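Local atomic coordinates of arabinan-endo 1,5-alpha-l-arabinase (Bacillus subtilis, PDB entry 1UV4), a protein that cleaves internal alpha-1,5 linkages between L-arabinofuranosyl units of linear and branched arabinan in the plant cell wall, with calcium as cofactor. Residues Gly6-Leu11 and Ile276-Ile281; His13-Ile18 and Val265-Asp270; Tyr25-Gly30 and Leu37-Ser42; Met199-Lys204 and Gly254-Val259. One frame throughout, in Å; residues are numbered along the deposited sequence.

Contact 1 of 4, residues Gly6-Leu11 and Ile276-Ile281; sequences GASNEL and IPKLLI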
# COMPACT_ATOMS: atom_id res chain seq x y z
N GLY A 6 -5.83 10.28 15.59
CA GLY A 6 -4.58 10.48 16.30
C GLY A 6 -3.45 9.82 15.57
O GLY A 6 -3.65 9.18 14.53
N ALA A 7 -2.26 9.97 16.12
CA ALA A 7 -1.03 9.37 15.63
C ALA A 7 -0.54 8.37 16.66
O ALA A 7 -0.63 8.59 17.90
CB ALA A 7 0.01 10.45 15.43
N SER A 8 0.02 7.28 16.15
CA SER A 8 0.55 6.23 17.00
C SER A 8 1.79 6.66 17.76
O SER A 8 2.56 7.54 17.34
CB SER A 8 0.90 4.99 16.19
OG SER A 8 1.98 5.21 15.31
N ASN A 9 1.93 5.99 18.90
CA ASN A 9 3.14 5.91 19.69
C ASN A 9 4.28 5.19 18.96
O ASN A 9 5.45 5.64 18.87
CB ASN A 9 2.75 5.22 21.04
CG ASN A 9 2.09 3.78 20.88
OD1 ASN A 9 1.21 3.53 20.01
ND2 ASN A 9 2.48 2.86 21.78
N GLU A 10 3.91 4.07 18.38
CA GLU A 10 4.84 3.18 17.72
C GLU A 10 5.12 3.60 16.29
O GLU A 10 4.25 4.09 15.56
CB GLU A 10 4.30 1.74 17.73
CG GLU A 10 4.34 1.07 19.07
CD GLU A 10 5.74 0.70 19.55
OE1 GLU A 10 6.73 0.74 18.77
OE2 GLU A 10 5.87 0.30 20.74
N LEU A 11 6.35 3.36 15.90
CA LEU A 11 6.79 3.56 14.54
C LEU A 11 5.99 2.64 13.61
O LEU A 11 5.76 1.47 13.92
CB LEU A 11 8.28 3.16 14.45
CG LEU A 11 9.05 3.23 13.13
CD1 LEU A 11 10.53 3.36 13.40
CD2 LEU A 11 8.78 2.07 12.18
N ILE A 276 10.57 10.19 13.04
CA ILE A 276 10.15 8.79 13.00
C ILE A 276 8.76 8.72 12.32
O ILE A 276 7.91 9.54 12.60
CB ILE A 276 10.07 8.20 14.43
CG1 ILE A 276 11.48 8.10 15.06
CG2 ILE A 276 9.33 6.85 14.47
CD1 ILE A 276 11.48 8.01 16.56
N PRO A 277 8.55 7.79 11.38
CA PRO A 277 7.21 7.64 10.78
C PRO A 277 6.26 6.95 11.78
O PRO A 277 6.56 5.89 12.35
CB PRO A 277 7.46 6.73 9.58
CG PRO A 277 8.63 5.88 9.96
CD PRO A 277 9.47 6.77 10.84
N LYS A 278 5.10 7.56 11.93
CA LYS A 278 4.03 7.06 12.77
C LYS A 278 2.79 6.82 11.93
O LYS A 278 2.61 7.40 10.84
CB LYS A 278 3.71 8.07 13.87
CG LYS A 278 4.92 8.58 14.66
CD LYS A 278 5.57 7.47 15.47
CE LYS A 278 6.58 7.99 16.58
NZ LYS A 278 6.07 9.19 17.31
N LEU A 279 1.89 6.00 12.49
CA LEU A 279 0.57 5.71 11.91
C LEU A 279 -0.42 6.80 12.28
O LEU A 279 -0.71 7.00 13.45
CB LEU A 279 0.09 4.38 12.44
CG LEU A 279 -1.31 3.92 12.05
CD1 LEU A 279 -1.49 3.82 10.58
CD2 LEU A 279 -1.61 2.57 12.66
N LEU A 280 -0.96 7.50 11.27
CA LEU A 280 -1.98 8.54 11.44
C LEU A 280 -3.24 8.03 10.77
O LEU A 280 -3.23 7.39 9.71
CB LEU A 280 -1.58 9.85 10.82
CG LEU A 280 -0.64 10.73 11.62
CD1 LEU A 280 0.70 10.14 11.89
CD2 LEU A 280 -0.45 12.07 10.90
N ILE A 281 -4.37 8.28 11.41
CA ILE A 281 -5.65 7.75 10.95
C ILE A 281 -6.70 8.85 10.96
O ILE A 281 -6.83 9.57 11.95
CB ILE A 281 -6.10 6.57 11.84
CG1 ILE A 281 -4.99 5.51 11.98
CG2 ILE A 281 -7.39 5.97 11.27
CD1 ILE A 281 -5.41 4.34 12.80
O HOH W 1 3.30 10.64 17.83
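Ser8 meets Leu279 through both its backbone and its side chain. Ser8 N donates to Leu279 O at 2.8 Å, and Leu279 N donates to Ser8 OG at 2.9 Å. The hydroxyl thus takes the amide bond that a backbone carbonyl would accept in a regular antiparallel ladder. Ser8 OG in turn gives its proton to Glu10 O at 2.5 Å, in the plane of that carbonyl. A chi1 of 67° sets OG between the backbone N and the carbonyl carbon, where it can serve both partners. This is where the chain turns a corner, at Asn9 and Glu10.

Before the corner, Ala7 and Leu280 form a non-hydrogen-bonded pair, and Ala7 CB lies 3.6 Å from Leu280 CD1. After it, Leu11 packs on Ile276 and Pro277. Its CB lies 3.8 Å from Ile276 CG2, and these two side chains, Leu11 and Ile276, cross at about a right angle. Lys278 bends at chi2 and chi4 and runs its aliphatic part under the turn. Its CD is 3.5 Å from Ser8 O and its CE is 3.5 Å from Asn9 O. The amine makes a salt bridge to Asp273; a water also links it weakly to Ser8 O.

In the second shell, Glu10 OE1 pairs with Arg38, and Asn9 OD1 accepts from Trp48 N. Strand 4-8 is an outermost strand of its four-stranded antiparallel sheet. Strand 276-283 lies between it and strand 263-270, so the N-terminal strand closes the same propeller blade as the C-terminal strands.

Contact 2 of 4, residues His13-Ile18 and Val265-Asp270; sequences HDPTMI and VRHAYD. With EDO (1,2-ethanediol), chain G; EDO (1,2-ethanediol), chain E.
His13-Ile18 and Val265-Asp270 run nearly antiparallel, their end-to-end directions 163° apart, but they form no ladder. One bond reaches from backbone to side chain. Asp14 N donates to His267 ND1 at 3.0 Å, almost straight at 168°, with the donor tilted from the ring plane. His267 NE2 is held by Thr212, so both ring nitrogens have partners and the rotation of the ring is fixed.

The His13 and His267 rings meet obliquely, with planes 42° apart and centroids 4.3 Å apart. His13 NE2 is also 3.0 Å from Tyr269 OH. Asp14, the inferred proton acceptor, turns back beside His267. Its OD1 sits over the centre of the His13 ring and 3.4 Å from His267 CE1, while OD2 bonds to Thr29. Further along, Pro15 CG presses on the backbone of Arg266, 3.7 Å from its carbonyl carbon. Met17 bends at chi3, which brings CE to 3.8 Å from Val265 CG1. Arg266 points away and holds an oxygen of an ethanediol, probably from the crystallisation liquor, at its guanidinium edge through NE and NH2; NH1 goes to Asn282.

The contact joins the blade of strand 16-20 to the last blade. Strand 263-270 lies between strands 250-259 and 276-283, whose Leu279 and Ile281 touch Pro15 and Met17. Strand 16-20 pairs with strand 23-29 and faces strand 74-81 through Thr16 and Ile18.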
# COMPACT_ATOMS: atom_id res chain seq x y z
N HIS A 13 5.60 2.20 9.08
CA HIS A 13 5.81 2.71 7.73
C HIS A 13 5.07 1.81 6.75
O HIS A 13 5.06 0.59 6.87
CB HIS A 13 7.35 2.65 7.43
CG HIS A 13 7.77 3.42 6.21
ND1 HIS A 13 8.68 2.90 5.32
CD2 HIS A 13 7.44 4.64 5.75
CE1 HIS A 13 8.88 3.77 4.35
NE2 HIS A 13 8.13 4.83 4.58
N ASP A 14 4.44 2.42 5.76
CA ASP A 14 3.68 1.69 4.70
C ASP A 14 2.56 0.87 5.30
O ASP A 14 2.50 -0.34 5.08
CB ASP A 14 4.57 0.84 3.80
CG ASP A 14 5.83 1.56 3.35
OD1 ASP A 14 5.73 2.70 2.83
OD2 ASP A 14 7.00 1.06 3.44
N PRO A 15 1.67 1.48 6.07
CA PRO A 15 0.67 0.71 6.86
C PRO A 15 -0.54 0.16 6.07
O PRO A 15 -0.96 0.71 5.06
CB PRO A 15 0.18 1.73 7.85
CG PRO A 15 0.25 3.02 7.05
CD PRO A 15 1.53 2.93 6.31
N THR A 16 -1.08 -0.91 6.63
CA THR A 16 -2.42 -1.39 6.29
C THR A 16 -3.04 -1.78 7.62
O THR A 16 -2.34 -2.00 8.61
CB THR A 16 -2.28 -2.57 5.32
OG1 THR A 16 -3.55 -2.98 4.76
CG2 THR A 16 -1.75 -3.81 5.95
N MET A 17 -4.37 -1.87 7.70
CA MET A 17 -5.00 -2.08 8.98
C MET A 17 -6.28 -2.86 8.77
O MET A 17 -6.93 -2.70 7.76
CB MET A 17 -5.34 -0.72 9.62
CG MET A 17 -5.98 -0.79 11.02
SD MET A 17 -6.10 0.82 11.85
CE MET A 17 -7.62 1.42 11.21
N ILE A 18 -6.65 -3.70 9.74
CA ILE A 18 -7.88 -4.50 9.67
C ILE A 18 -8.35 -4.85 11.09
O ILE A 18 -7.55 -4.96 11.99
CB ILE A 18 -7.67 -5.74 8.79
CG1 ILE A 18 -8.98 -6.44 8.43
CG2 ILE A 18 -6.62 -6.70 9.43
CD1 ILE A 18 -8.82 -7.42 7.25
N VAL A 265 -5.68 5.36 6.62
CA VAL A 265 -4.47 5.24 7.40
C VAL A 265 -3.31 5.68 6.53
O VAL A 265 -3.33 5.52 5.31
CB VAL A 265 -4.25 3.77 7.96
CG1 VAL A 265 -5.48 3.34 8.79
CG2 VAL A 265 -3.98 2.76 6.86
N ARG A 266 -2.28 6.18 7.17
CA ARG A 266 -1.06 6.55 6.42
C ARG A 266 0.07 6.68 7.42
O ARG A 266 -0.18 6.65 8.63
CB ARG A 266 -1.24 7.90 5.70
CG ARG A 266 -1.22 9.11 6.54
CD ARG A 266 -2.51 9.69 6.67
NE ARG A 266 -2.60 10.96 7.40
CZ ARG A 266 -3.62 11.26 8.17
NH1 ARG A 266 -4.60 10.38 8.32
NH2 ARG A 266 -3.69 12.43 8.75
N HIS A 267 1.30 6.78 6.93
CA HIS A 267 2.41 7.17 7.80
C HIS A 267 2.70 8.64 7.59
O HIS A 267 2.35 9.21 6.56
CB HIS A 267 3.65 6.31 7.59
CG HIS A 267 4.27 6.40 6.21
ND1 HIS A 267 4.32 5.34 5.33
CD2 HIS A 267 4.87 7.45 5.58
CE1 HIS A 267 4.89 5.74 4.20
NE2 HIS A 267 5.21 7.02 4.32
N ALA A 268 3.35 9.28 8.56
CA ALA A 268 3.92 10.62 8.37
C ALA A 268 5.03 10.76 9.40
O ALA A 268 5.02 10.06 10.44
CB ALA A 268 2.88 11.69 8.53
N TYR A 269 6.01 11.60 9.11
CA TYR A 269 7.24 11.68 9.88
C TYR A 269 7.17 12.80 10.91
O TYR A 269 6.94 13.96 10.60
CB TYR A 269 8.39 11.88 8.93
CG TYR A 269 8.58 10.76 7.94
CD1 TYR A 269 7.87 10.73 6.72
CD2 TYR A 269 9.37 9.68 8.22
CE1 TYR A 269 8.06 9.71 5.80
CE2 TYR A 269 9.55 8.66 7.32
CZ TYR A 269 8.88 8.68 6.11
OH TYR A 269 9.11 7.64 5.19
N ASP A 270 7.40 12.43 12.17
CA ASP A 270 7.16 13.32 13.33
C ASP A 270 8.33 14.30 13.58
O ASP A 270 9.41 13.92 14.06
CB ASP A 270 6.93 12.45 14.57
CG ASP A 270 6.30 13.21 15.73
OD1 ASP A 270 6.24 14.42 15.71
OD2 ASP A 270 5.87 12.60 16.73
C1 EDO G . -8.51 -4.33 5.52
O1 EDO G . -7.52 -3.35 5.56
C2 EDO G . -9.89 -3.70 5.49
O2 EDO G . -10.83 -4.62 5.99
C1 EDO E . -0.21 14.56 7.98
O1 EDO E . -1.19 13.61 7.59
C2 EDO E . -0.86 15.82 8.50
O2 EDO E . -1.22 16.66 7.42

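Contact 3 of 4, residues Tyr25-Gly30 and Leu37-Ser42; sequences YALGTG and LRVLKS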
# COMPACT_ATOMS: atom_id res chain seq x y z
N TYR A 25 -5.50 -4.61 13.97
CA TYR A 25 -4.13 -4.99 13.62
C TYR A 25 -3.68 -4.06 12.54
O TYR A 25 -4.42 -3.85 11.54
CB TYR A 25 -4.05 -6.45 13.14
CG TYR A 25 -4.34 -7.41 14.25
CD1 TYR A 25 -5.64 -7.77 14.55
CD2 TYR A 25 -3.31 -7.93 15.04
CE1 TYR A 25 -5.95 -8.62 15.60
CE2 TYR A 25 -3.61 -8.82 16.09
CZ TYR A 25 -4.93 -9.15 16.34
OH TYR A 25 -5.35 -9.99 17.38
N ALA A 26 -2.53 -3.47 12.75
CA ALA A 26 -1.87 -2.64 11.75
C ALA A 26 -0.59 -3.34 11.35
O ALA A 26 0.21 -3.76 12.20
CB ALA A 26 -1.58 -1.24 12.27
N LEU A 27 -0.38 -3.53 10.05
CA LEU A 27 0.83 -4.16 9.57
C LEU A 27 1.61 -3.15 8.77
O LEU A 27 1.02 -2.23 8.18
CB LEU A 27 0.52 -5.37 8.70
CG LEU A 27 -0.26 -6.48 9.39
CD1 LEU A 27 -1.69 -6.16 9.46
CD2 LEU A 27 -0.09 -7.83 8.64
N GLY A 28 2.94 -3.28 8.75
CA GLY A 28 3.77 -2.34 8.01
C GLY A 28 5.04 -3.04 7.56
O GLY A 28 5.28 -4.20 7.82
N THR A 29 5.85 -2.28 6.84
CA THR A 29 7.18 -2.72 6.48
C THR A 29 7.94 -3.15 7.72
O THR A 29 7.89 -2.47 8.74
CB THR A 29 7.89 -1.60 5.77
OG1 THR A 29 7.19 -1.35 4.54
CG2 THR A 29 9.33 -1.89 5.42
N GLY A 30 8.63 -4.27 7.63
CA GLY A 30 9.49 -4.68 8.72
C GLY A 30 10.55 -3.62 9.04
O GLY A 30 11.00 -2.83 8.18
N LEU A 37 7.70 -8.78 8.36
CA LEU A 37 6.69 -7.74 8.34
C LEU A 37 6.33 -7.37 9.77
O LEU A 37 6.13 -8.24 10.63
CB LEU A 37 5.43 -8.18 7.64
CG LEU A 37 5.63 -8.47 6.18
CD1 LEU A 37 4.45 -9.29 5.64
CD2 LEU A 37 5.83 -7.20 5.42
N ARG A 38 6.19 -6.06 10.01
CA ARG A 38 5.85 -5.49 11.32
C ARG A 38 4.37 -5.58 11.58
O ARG A 38 3.53 -5.28 10.69
CB ARG A 38 6.28 -4.06 11.34
CG ARG A 38 6.07 -3.31 12.65
CD ARG A 38 6.98 -2.15 12.80
NE ARG A 38 6.73 -1.18 13.87
CZ ARG A 38 7.26 -1.24 15.08
NH1 ARG A 38 8.00 -2.27 15.45
NH2 ARG A 38 7.05 -0.24 15.91
N VAL A 39 4.04 -6.02 12.81
CA VAL A 39 2.63 -6.21 13.23
C VAL A 39 2.40 -5.49 14.56
O VAL A 39 3.11 -5.71 15.53
CB VAL A 39 2.28 -7.71 13.43
CG1 VAL A 39 0.83 -7.85 13.86
CG2 VAL A 39 2.57 -8.52 12.13
N LEU A 40 1.37 -4.64 14.57
CA LEU A 40 0.92 -3.92 15.74
C LEU A 40 -0.54 -4.30 16.07
O LEU A 40 -1.30 -4.60 15.19
CB LEU A 40 0.95 -2.41 15.51
CG LEU A 40 2.27 -1.78 15.05
CD1 LEU A 40 2.03 -0.25 15.03
CD2 LEU A 40 3.38 -2.10 15.99
N LYS A 41 -0.87 -4.32 17.34
CA LYS A 41 -2.21 -4.65 17.84
C LYS A 41 -2.69 -3.56 18.80
O LYS A 41 -1.91 -3.02 19.59
CB LYS A 41 -2.19 -5.97 18.56
CG LYS A 41 -3.54 -6.50 19.04
CD LYS A 41 -3.33 -7.81 19.78
CE LYS A 41 -4.65 -8.38 20.31
NZ LYS A 41 -4.40 -9.62 21.08
N SER A 42 -3.99 -3.23 18.74
CA SER A 42 -4.57 -2.33 19.70
C SER A 42 -6.04 -2.60 19.92
O SER A 42 -6.67 -3.25 19.13
CB SER A 42 -4.34 -0.91 19.26
OG SER A 42 -5.04 -0.66 18.12
O HOH W 2 -3.34 -11.47 19.34
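Tyr25 and Lys41 lie side by side and point the same way from one face of the sheet. The extended lysine chain follows the flank of the phenol, with Lys41 CG 3.8 Å from Tyr25 CE2 and Lys41 CE 3.4 Å from Tyr25 OH. One water joins the two ends, giving a proton to Tyr25 OH and accepting one from Lys41 NZ. Val39 sits next on this face. Its CG1 branch lies at the edge of the Tyr25 ring, 4.3 Å from CD2, and CG2 is loosely beside Leu27 CG.

The strands form a beta hairpin, the central pair of a four-stranded antiparallel propeller blade. Ala26 pairs with Leu40 and Gly28 with Arg38, each through two backbone bonds. The bond from Leu40 N to Ala26 O is the straightest, at 164°.

On the other face, Ala26 and Gly28 are the low points beside the larger Leu40 and Arg38. Ala26 CB is 4.3 Å from Leu40 CB. Arg38 CB rests 3.4 Å from Thr29 O. From there the chain extends with CG anti to the backbone N (chi1 -177°), and Leu40 CD2 lies over one face of the guanidinium. Arg38 NE binds Leu11 O, and NH2 forms a salt bridge with Glu10.

Contact 4 of 4, residues Met199-Lys204 and Gly254-Val259; sequences MVSFDK and GGQDIV. With CA (calcium ion), chain D.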
# COMPACT_ATOMS: atom_id res chain seq x y z
N MET A 199 -5.75 6.53 -4.99
CA MET A 199 -4.82 7.39 -4.30
C MET A 199 -3.41 6.82 -4.45
O MET A 199 -3.22 5.61 -4.45
CB MET A 199 -5.12 7.47 -2.81
CG MET A 199 -6.46 7.92 -2.48
SD MET A 199 -6.61 8.15 -0.66
CE MET A 199 -8.24 8.77 -0.52
N VAL A 200 -2.43 7.70 -4.63
CA VAL A 200 -1.03 7.31 -4.68
C VAL A 200 -0.24 8.25 -3.75
O VAL A 200 -0.71 9.31 -3.37
CB VAL A 200 -0.45 7.37 -6.11
CG1 VAL A 200 -1.23 6.49 -7.02
CG2 VAL A 200 -0.44 8.79 -6.64
N SER A 201 0.92 7.79 -3.31
CA SER A 201 1.90 8.67 -2.70
C SER A 201 2.80 9.26 -3.78
O SER A 201 3.36 8.52 -4.57
CB SER A 201 2.73 7.86 -1.69
OG SER A 201 1.91 7.37 -0.66
N PHE A 202 2.90 10.58 -3.85
CA PHE A 202 3.93 11.26 -4.64
C PHE A 202 5.15 11.31 -3.72
O PHE A 202 5.02 11.67 -2.55
CB PHE A 202 3.50 12.70 -5.00
CG PHE A 202 2.57 12.82 -6.18
CD1 PHE A 202 2.10 11.72 -6.87
CD2 PHE A 202 2.16 14.08 -6.56
CE1 PHE A 202 1.20 11.86 -7.93
CE2 PHE A 202 1.31 14.24 -7.65
CZ PHE A 202 0.84 13.12 -8.34
N ASP A 203 6.31 10.98 -4.24
CA ASP A 203 7.55 10.93 -3.47
C ASP A 203 8.44 12.06 -3.93
O ASP A 203 8.22 12.66 -4.95
CB ASP A 203 8.32 9.63 -3.76
CG ASP A 203 7.66 8.38 -3.19
OD1 ASP A 203 6.70 8.47 -2.40
OD2 ASP A 203 8.07 7.23 -3.52
N LYS A 204 9.47 12.35 -3.15
CA LYS A 204 10.53 13.23 -3.61
C LYS A 204 11.35 12.50 -4.65
O LYS A 204 11.82 11.38 -4.43
CB LYS A 204 11.37 13.69 -2.43
CG LYS A 204 10.66 14.79 -1.62
CD LYS A 204 10.39 14.37 -0.17
CE LYS A 204 10.80 15.49 0.82
NZ LYS A 204 10.84 15.01 2.25
N GLY A 254 2.26 9.62 3.47
CA GLY A 254 2.21 8.65 2.40
C GLY A 254 1.96 7.26 2.87
O GLY A 254 1.61 7.03 4.04
N GLY A 255 2.10 6.30 1.97
CA GLY A 255 1.83 4.93 2.33
C GLY A 255 0.40 4.71 2.72
O GLY A 255 0.08 3.82 3.52
N GLN A 256 -0.50 5.50 2.14
CA GLN A 256 -1.89 5.52 2.58
C GLN A 256 -2.66 4.29 2.15
O GLN A 256 -2.38 3.67 1.11
CB GLN A 256 -2.55 6.78 2.05
CG GLN A 256 -2.86 6.75 0.53
CD GLN A 256 -1.60 6.79 -0.35
OE1 GLN A 256 -0.68 7.55 -0.06
NE2 GLN A 256 -1.56 5.92 -1.38
N ASP A 257 -3.62 3.89 2.99
CA ASP A 257 -4.47 2.76 2.66
C ASP A 257 -5.86 3.02 3.14
O ASP A 257 -6.05 3.63 4.21
CB ASP A 257 -3.89 1.49 3.29
CG ASP A 257 -4.40 0.26 2.65
OD1 ASP A 257 -4.75 0.24 1.44
OD2 ASP A 257 -4.46 -0.77 3.27
N ILE A 258 -6.82 2.72 2.28
CA ILE A 258 -8.26 2.88 2.58
C ILE A 258 -8.72 1.62 3.26
O ILE A 258 -8.56 0.50 2.69
CB ILE A 258 -9.07 3.15 1.34
CG1 ILE A 258 -8.67 4.49 0.72
CG2 ILE A 258 -10.52 3.21 1.73
CD1 ILE A 258 -9.10 4.63 -0.79
N VAL A 259 -9.26 1.77 4.46
CA VAL A 259 -9.68 0.72 5.32
C VAL A 259 -11.24 0.81 5.50
O VAL A 259 -11.80 1.87 5.81
CB VAL A 259 -8.84 0.78 6.63
CG1 VAL A 259 -9.42 -0.16 7.65
CG2 VAL A 259 -7.39 0.48 6.32
CA CA D . -5.45 -1.95 1.14
O HOH W 3 -7.36 -0.82 0.38
O HOH W 4 -7.58 -1.84 2.86
O HOH W 5 -6.46 -3.95 0.18
O HOH W 6 -5.88 -3.18 3.07
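Met199-Lys204 and Gly254-Val259 are antiparallel, 175° between strand directions, with axes 6.3 Å apart at their closest. Side chains fill the gap between them. Ser201 OG is the polar centre. It accepts a proton from Gly255 N at 2.8 Å and donates to Gln256 OE1 at 2.7 Å. The donor is tilted 19° from the plane of the Gln256 carbonyl. Ser201 chi1 of -63° places OG beside its own backbone N and anti to the carbonyl carbon, facing the other strand. The same hydroxyl lies 3.3 Å from Gly254 CA, close in over a residue with no side chain.

Gln256 CG sits between the backbone N and the carbonyl carbon, and the chain bends at chi2, which turns its amide toward Met199 and Ser201. NE2 comes 3.5 Å from Met199 O, and CG packs 4.1 Å from Met199 CB. Beyond the amide the contact turns apolar. The extended Met199 brings CE to 4.2 Å from Ile258 CD1.

Asp257 points away from this interface and grips calcium with both carboxylate oxygens, OD1 at 2.3 Å. Thr16 and Thr188 bond to the carboxylate. Asp77 and Glu135 belong to the same metal site, and waters complete the shell. The contact is a junction between two neighbouring blades of the GH43 beta-propeller: Ser201 lies next to Glu185, the inferred proton donor, and Asp257 reaches from the same junction to the metal site.

Segments 276-281 and 265-270 are neighbouring strands of one blade: Leu280 N lies 2.9 Å from Arg266 O. The centres of contacts 1 and 2 are about 7 Å apart. Contact 3 builds the following blade. It meets contact 1 at the salt bridge of Glu10 OE1 with Arg38 NH2 (3.0 Å) and contact 2 where Asp14 OD2 lies 2.7 Å from Thr29 OG1. This bond is consistent with Thr29 orienting the Asp14 carboxylate. Contact 4 joins contact 2 through Thr16 OG1 and Asp257 OD2, 2.8 Å apart at the calcium site. Contact 2 holds Asp14, the inferred proton acceptor; the side chain of Ser201 in contact 4 is about 4 Å from that of Glu185, the inferred proton donor.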